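N-acetyltransferase domain-containing protein (PDB 2OZH) belongs to the GNAT family and probably transfers an acyl group, such as acetyl from acetyl-CoA, to a substrate not yet identified. Local coordinates at residues 21-26 with 74-79; 44-49 with 95-100. All coordinates share one frame; numbering follows the deposited sequence. Where two conformers were deposited one is given.

Contact 1 (21-26 with 74-79). With EDO (1,2-ethanediol), chain F; EDO (1,2-ethanediol), chain E.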
loop_
_atom_site.group_PDB
_atom_site.type_symbol
_atom_site.label_atom_id
_atom_site.label_comp_id
_atom_site.label_asym_id
_atom_site.label_seq_id
_atom_site.Cartn_x
_atom_site.Cartn_y
_atom_site.Cartn_z
ATOM N N ARG A 21 19.755 10.708 -0.592
ATOM C CA ARG A 21 21.106 10.148 -0.685
ATOM C C ARG A 21 21.167 8.765 -0.067
ATOM O O ARG A 21 21.767 7.847 -0.613
ATOM C CB ARG A 21 22.112 11.095 -0.002
ATOM C CG ARG A 21 22.294 12.433 -0.725
ATOM C CD ARG A 21 22.907 13.591 0.212
ATOM N NE ARG A 21 22.684 14.860 -0.472
ATOM C CZ ARG A 21 22.064 15.912 -0.024
ATOM N NH1 ARG A 21 21.680 16.022 1.261
ATOM N NH2 ARG A 21 21.780 16.877 -0.875
ATOM N N THR A 22 20.553 8.621 1.103
ATOM C CA THR A 22 20.573 7.347 1.830
ATOM C C THR A 22 19.902 6.258 1.031
ATOM O O THR A 22 20.458 5.165 0.835
ATOM C CB THR A 22 19.929 7.505 3.205
ATOM O OG1 THR A 22 20.701 8.410 4.015
ATOM C CG2 THR A 22 19.805 6.150 3.916
ATOM N N LEU A 23 18.694 6.533 0.568
ATOM C CA LEU A 23 17.950 5.523 -0.187
ATOM C C LEU A 23 18.662 5.187 -1.490
ATOM O O LEU A 23 18.804 4.013 -1.866
ATOM C CB LEU A 23 16.513 5.990 -0.458
ATOM C CG LEU A 23 15.611 6.109 0.772
ATOM C CD1 LEU A 23 14.247 6.537 0.355
ATOM C CD2 LEU A 23 15.536 4.797 1.555
ATOM N N SER A 24 19.127 6.207 -2.206
ATOM C CA SER A 24 19.749 6.034 -3.512
ATOM C C SER A 24 21.056 5.295 -3.453
ATOM O O SER A 24 21.398 4.535 -4.359
ATOM C CB SER A 24 20.029 7.399 -4.147
ATOM O OG SER A 24 20.631 7.224 -5.437
ATOM N N GLN A 25 21.830 5.565 -2.417
ATOM C CA GLN A 25 23.207 5.070 -2.357
ATOM C C GLN A 25 23.448 3.949 -1.381
ATOM O O GLN A 25 24.365 3.134 -1.606
ATOM C CB GLN A 25 24.142 6.231 -2.038
ATOM C CG GLN A 25 24.062 7.346 -3.044
ATOM C CD GLN A 25 24.876 8.551 -2.694
ATOM O OE1 GLN A 25 24.995 8.921 -1.523
ATOM N NE2 GLN A 25 25.408 9.213 -3.714
ATOM N N ASP A 26 22.695 3.900 -0.285
ATOM C CA ASP A 26 22.983 2.966 0.795
ATOM C C ASP A 26 21.912 1.912 1.031
ATOM O O ASP A 26 21.951 1.241 2.058
ATOM C CB ASP A 26 23.228 3.762 2.068
ATOM C CG ASP A 26 24.450 4.643 1.949
ATOM O OD1 ASP A 26 25.529 4.115 1.569
ATOM O OD2 ASP A 26 24.370 5.872 2.188
ATOM N N ASP A 74 11.257 1.695 3.497
ATOM C CA ASP A 74 12.263 2.754 3.603
ATOM C C ASP A 74 12.806 2.940 5.021
ATOM O O ASP A 74 13.296 4.003 5.356
ATOM C CB ASP A 74 11.758 4.077 3.038
ATOM C CG ASP A 74 11.566 4.057 1.528
ATOM O OD1 ASP A 74 12.154 3.218 0.832
ATOM O OD2 ASP A 74 10.895 4.992 1.041
ATOM N N VAL A 75 12.792 1.912 5.841
ATOM C CA VAL A 75 13.266 2.031 7.221
ATOM C C VAL A 75 14.764 2.101 7.243
ATOM O O VAL A 75 15.476 1.239 6.666
ATOM C CB VAL A 75 12.769 0.849 8.079
ATOM C CG1 VAL A 75 13.372 0.904 9.486
ATOM C CG2 VAL A 75 11.245 0.831 8.151
ATOM N N PHE A 76 15.307 3.128 7.914
ATOM C CA PHE A 76 16.724 3.178 8.123
ATOM C C PHE A 76 17.061 3.997 9.374
ATOM O O PHE A 76 16.308 4.862 9.801
ATOM C CB PHE A 76 17.484 3.733 6.897
ATOM C CG PHE A 76 17.286 5.217 6.603
ATOM C CD1 PHE A 76 17.954 6.180 7.331
ATOM C CD2 PHE A 76 16.507 5.641 5.546
ATOM C CE1 PHE A 76 17.839 7.555 7.033
ATOM C CE2 PHE A 76 16.375 6.985 5.253
ATOM C CZ PHE A 76 17.011 7.931 5.991
ATOM N N VAL A 77 18.256 3.696 9.896
ATOM C CA VAL A 77 18.944 4.489 10.916
ATOM C C VAL A 77 20.349 4.718 10.402
ATOM O O VAL A 77 20.980 3.776 9.940
ATOM C CB VAL A 77 18.963 3.771 12.273
ATOM C CG1 VAL A 77 19.783 4.540 13.277
ATOM C CG2 VAL A 77 17.547 3.559 12.783
ATOM N N LEU A 78 20.854 5.954 10.481
ATOM C CA LEU A 78 22.207 6.232 10.022
ATOM C C LEU A 78 23.200 5.442 10.845
ATOM O O LEU A 78 23.000 5.232 12.052
ATOM C CB LEU A 78 22.501 7.714 10.059
ATOM C CG LEU A 78 21.652 8.555 9.097
ATOM C CD1 LEU A 78 22.070 10.001 9.251
ATOM C CD2 LEU A 78 21.777 8.069 7.645
ATOM N N PRO A 79 24.277 4.956 10.231
ATOM C CA PRO A 79 25.166 4.028 10.918
ATOM C C PRO A 79 25.757 4.510 12.220
ATOM O O PRO A 79 25.889 3.702 13.165
ATOM C CB PRO A 79 26.287 3.789 9.891
ATOM C CG PRO A 79 25.655 4.008 8.590
ATOM C CD PRO A 79 24.641 5.125 8.806
HETATM C C1 EDO F . 21.304 2.561 6.020
HETATM O O1 EDO F . 20.529 2.415 4.842
HETATM C C2 EDO F . 21.510 4.024 6.382
HETATM O O2 EDO F . 22.839 4.481 6.038
HETATM C C1 EDO E . 11.079 -1.857 6.234
HETATM O O1 EDO E . 11.726 -0.964 5.306
HETATM C C2 EDO E . 10.740 -3.169 5.588
HETATM O O2 EDO E . 11.918 -3.934 5.315
#
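The carboxylate of D74, packed against both methyls of L23, is gripped at each oxygen by a group outside the two segments: OD2 forms a salt bridge with R61 NE, and OD1 accepts a hydrogen bond from W29 NE1. These two partners fix the rotation of the carboxylate. L23 meets it at about a right angle, its CD1 lying 3.8 Å from D74 OD2 and its CD2 3.8 Å from D74 OD1, so that an apolar fork flanks a charge already satisfied by others. L23 CD2 also lies 4.2 Å from F76 CD2, in apolar contact. Two residues further along the strand, the F76 ring receives the methyl of T22 squarely over one face in a CH-pi contact: T22 CG2 stands 3.6 Å from the F76 ring centroid, 5° off the normal. This division of T22 follows from its chi1 of -64°, which holds OG1 beside the backbone N, where it bonds to L18 O one helical turn back, and leaves the methyl to face the strand. L78 CD2 closes in on T22 OG1 at 3.8 Å, a van der Waals contact. Next to the ring lies an ethanediol, bound only weakly to D26 O. D74 has a positive phi (61°), consistent with the bulge that GNAT proteins carry in this strand; the following amide, V75 N, donates to a second ethanediol O1 at 3.1 Å. The helical segment 21-26 crosses strand 74-77 nearly perpendicularly, their axes 10.2 Å apart. It lies over one face of the sheet, with W29, A30 and I33 packed around L23, while strand 69-77 is hydrogen-bonded through the backbone of F76 to F59 of the antiparallel strand 55-64, with the parallel strand 105-109 next in the sheet.

Contact 2 (44-49 with 95-100). With EDO (1,2-ethanediol), chain G.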
loop_
_atom_site.group_PDB
_atom_site.type_symbol
_atom_site.label_atom_id
_atom_site.label_comp_id
_atom_site.label_asym_id
_atom_site.label_seq_id
_atom_site.Cartn_x
_atom_site.Cartn_y
_atom_site.Cartn_z
ATOM N N HIS A 44 2.977 11.628 -0.477
ATOM C CA HIS A 44 1.786 10.762 -0.474
ATOM C C HIS A 44 1.855 9.615 0.502
ATOM O O HIS A 44 1.114 8.633 0.397
ATOM C CB HIS A 44 1.515 10.267 -1.896
ATOM C CG HIS A 44 1.183 11.368 -2.822
ATOM N ND1 HIS A 44 -0.058 11.959 -2.840
ATOM C CD2 HIS A 44 1.954 12.031 -3.721
ATOM C CE1 HIS A 44 -0.041 12.928 -3.740
ATOM N NE2 HIS A 44 1.162 13.002 -4.278
ATOM N N SER A 45 2.720 9.740 1.496
ATOM C CA SER A 45 2.892 8.750 2.529
ATOM C C SER A 45 2.798 9.360 3.898
ATOM O O SER A 45 2.949 10.575 4.058
ATOM C CB SER A 45 4.293 8.111 2.419
ATOM O OG SER A 45 4.474 7.508 1.147
ATOM N N LEU A 46 2.605 8.502 4.898
ATOM C CA LEU A 46 2.733 8.860 6.295
ATOM C C LEU A 46 4.146 8.513 6.715
ATOM O O LEU A 46 4.552 7.359 6.759
ATOM C CB LEU A 46 1.719 8.114 7.160
ATOM C CG LEU A 46 1.768 8.397 8.661
ATOM C CD1 LEU A 46 1.518 9.838 8.971
ATOM C CD2 LEU A 46 0.715 7.542 9.369
ATOM N N CYS A 47 4.946 9.553 6.919
ATOM C CA CYS A 47 6.372 9.405 7.136
ATOM C C CYS A 47 6.716 9.683 8.584
ATOM O O CYS A 47 6.135 10.576 9.214
ATOM C CB CYS A 47 7.176 10.351 6.257
ATOM S SG CYS A 47 6.921 10.116 4.486
ATOM N N PHE A 48 7.665 8.906 9.097
ATOM C CA PHE A 48 8.149 9.006 10.488
ATOM C C PHE A 48 9.623 9.382 10.417
ATOM O O PHE A 48 10.451 8.609 9.934
ATOM C CB PHE A 48 7.969 7.663 11.216
ATOM C CG PHE A 48 6.523 7.274 11.362
ATOM C CD1 PHE A 48 5.824 6.758 10.297
ATOM C CD2 PHE A 48 5.841 7.442 12.568
ATOM C CE1 PHE A 48 4.483 6.430 10.423
ATOM C CE2 PHE A 48 4.510 7.131 12.692
ATOM C CZ PHE A 48 3.831 6.622 11.623
ATOM N N GLY A 49 9.942 10.561 10.909
ATOM C CA GLY A 49 11.332 10.973 10.994
ATOM C C GLY A 49 11.800 10.932 12.419
ATOM O O GLY A 49 11.062 11.282 13.332
HETATM N N MSE A 95 3.330 1.664 15.237
HETATM C CA MSE A 95 2.340 0.747 15.792
HETATM C C MSE A 95 1.284 1.484 16.590
HETATM O O MSE A 95 0.131 0.987 16.706
HETATM C CB MSE A 95 3.013 -0.297 16.678
HETATM C CG MSE A 95 3.895 -1.270 15.978
HETATM SE SE MSE A 95 2.946 -2.554 14.821
HETATM C CE MSE A 95 3.214 -1.517 13.322
ATOM N N ALA A 96 1.633 2.634 17.160
ATOM C CA ALA A 96 0.708 3.418 17.977
ATOM C C ALA A 96 -0.023 4.505 17.221
ATOM O O ALA A 96 -0.857 5.204 17.802
ATOM C CB ALA A 96 1.445 4.056 19.199
ATOM N N HIS A 97 0.299 4.713 15.932
ATOM C CA HIS A 97 -0.234 5.893 15.275
ATOM C C HIS A 97 -1.758 5.845 15.149
ATOM O O HIS A 97 -2.295 4.833 14.747
ATOM C CB HIS A 97 0.381 6.045 13.876
ATOM C CG HIS A 97 0.121 7.386 13.285
ATOM N ND1 HIS A 97 -1.085 7.707 12.688
ATOM C CD2 HIS A 97 0.868 8.515 13.277
ATOM C CE1 HIS A 97 -1.056 8.978 12.328
ATOM N NE2 HIS A 97 0.124 9.490 12.663
ATOM N N PRO A 98 -2.456 6.943 15.464
ATOM C CA PRO A 98 -3.905 6.836 15.487
ATOM C C PRO A 98 -4.554 6.518 14.149
ATOM O O PRO A 98 -5.700 6.057 14.128
ATOM C CB PRO A 98 -4.356 8.217 15.990
ATOM C CG PRO A 98 -3.204 9.079 15.971
ATOM C CD PRO A 98 -1.969 8.254 15.915
ATOM N N ASP A 99 -3.868 6.756 13.045
ATOM C CA ASP A 99 -4.446 6.511 11.709
ATOM C C ASP A 99 -4.067 5.140 11.181
ATOM O O ASP A 99 -4.407 4.820 10.046
ATOM C CB ASP A 99 -4.039 7.608 10.732
ATOM C CG ASP A 99 -4.573 8.979 11.148
ATOM O OD1 ASP A 99 -5.689 9.054 11.706
ATOM O OD2 ASP A 99 -3.879 9.985 10.929
ATOM N N LEU A 100 -3.338 4.347 11.969
ATOM C CA LEU A 100 -2.897 3.013 11.577
ATOM C C LEU A 100 -3.398 1.910 12.498
ATOM O O LEU A 100 -2.808 0.832 12.603
ATOM C CB LEU A 100 -1.376 2.953 11.491
ATOM C CG LEU A 100 -0.697 3.927 10.541
ATOM C CD1 LEU A 100 0.803 3.768 10.590
ATOM C CD2 LEU A 100 -1.143 3.728 9.107
HETATM C C1 EDO G . -0.785 13.356 -7.936
HETATM O O1 EDO G . -1.556 13.061 -6.766
HETATM C C2 EDO G . 0.462 12.486 -7.925
HETATM O O2 EDO G . 1.601 13.274 -7.581
#
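From CB to its imidazole tip, H97 packs against L46 and F48 of the strand. Its CB lies 4.2 Å from F48 CZ, and with CG anti to the backbone N (chi1 -167°) the ring extends toward the strand. H97 CD2 then comes within 3.9 Å of F48 CZ, the two ring planes being almost perpendicular (85°) in an oblique pairing. ND1 points back to its own loop and accepts the D99 N hydrogen bond at 3.0 Å, the donor tilted out of the ring plane; if the ring is neutral, its proton would be expected on NE2. L46 CD2 sits over the imidazole centre in a CH-pi contact, nearest to H97 CE1 at 3.7 Å, while L46 CD1 lies 4.0 Å from H97 NE2. P98 CD lies over the opposite face, offset toward the rim. L100 CD1 completes the cluster, 4.0 Å from L46 CD2, and also touches F48 CZ. L100 N bonds to H97 O, and Q101 NE2 is hydrogen-bonded to the carbonyls of M95 and H97. The contact packs the end of helix 86-96, whose A93 and V94 also touch F48, on the sheet of the GNAT fold, at strand 46-52, which pairs antiparallel with strand 55-64.

How the contacts relate
Both contacts are partly buried and brace the same sheet, but from opposite faces and on different strands: contact 1 sets helix 16-26 against strand 69-77, contact 2 the turn after helix 86-96 against strand 46-52. Strand 55-64 runs between those two strands, and its R61 links the two contacts' segments, through a salt bridge to D74 and a hydrogen bond to S45 just before strand 46-52. Each has a methyl centred over an aromatic ring, phenyl in one and imidazole in the other. Contact 1 adds a charged carboxylate held by R61 and W29, whereas contact 2 is an imidazole and leucine cluster and borders the second subunit, whose Y66 meets H44 edge-to-face.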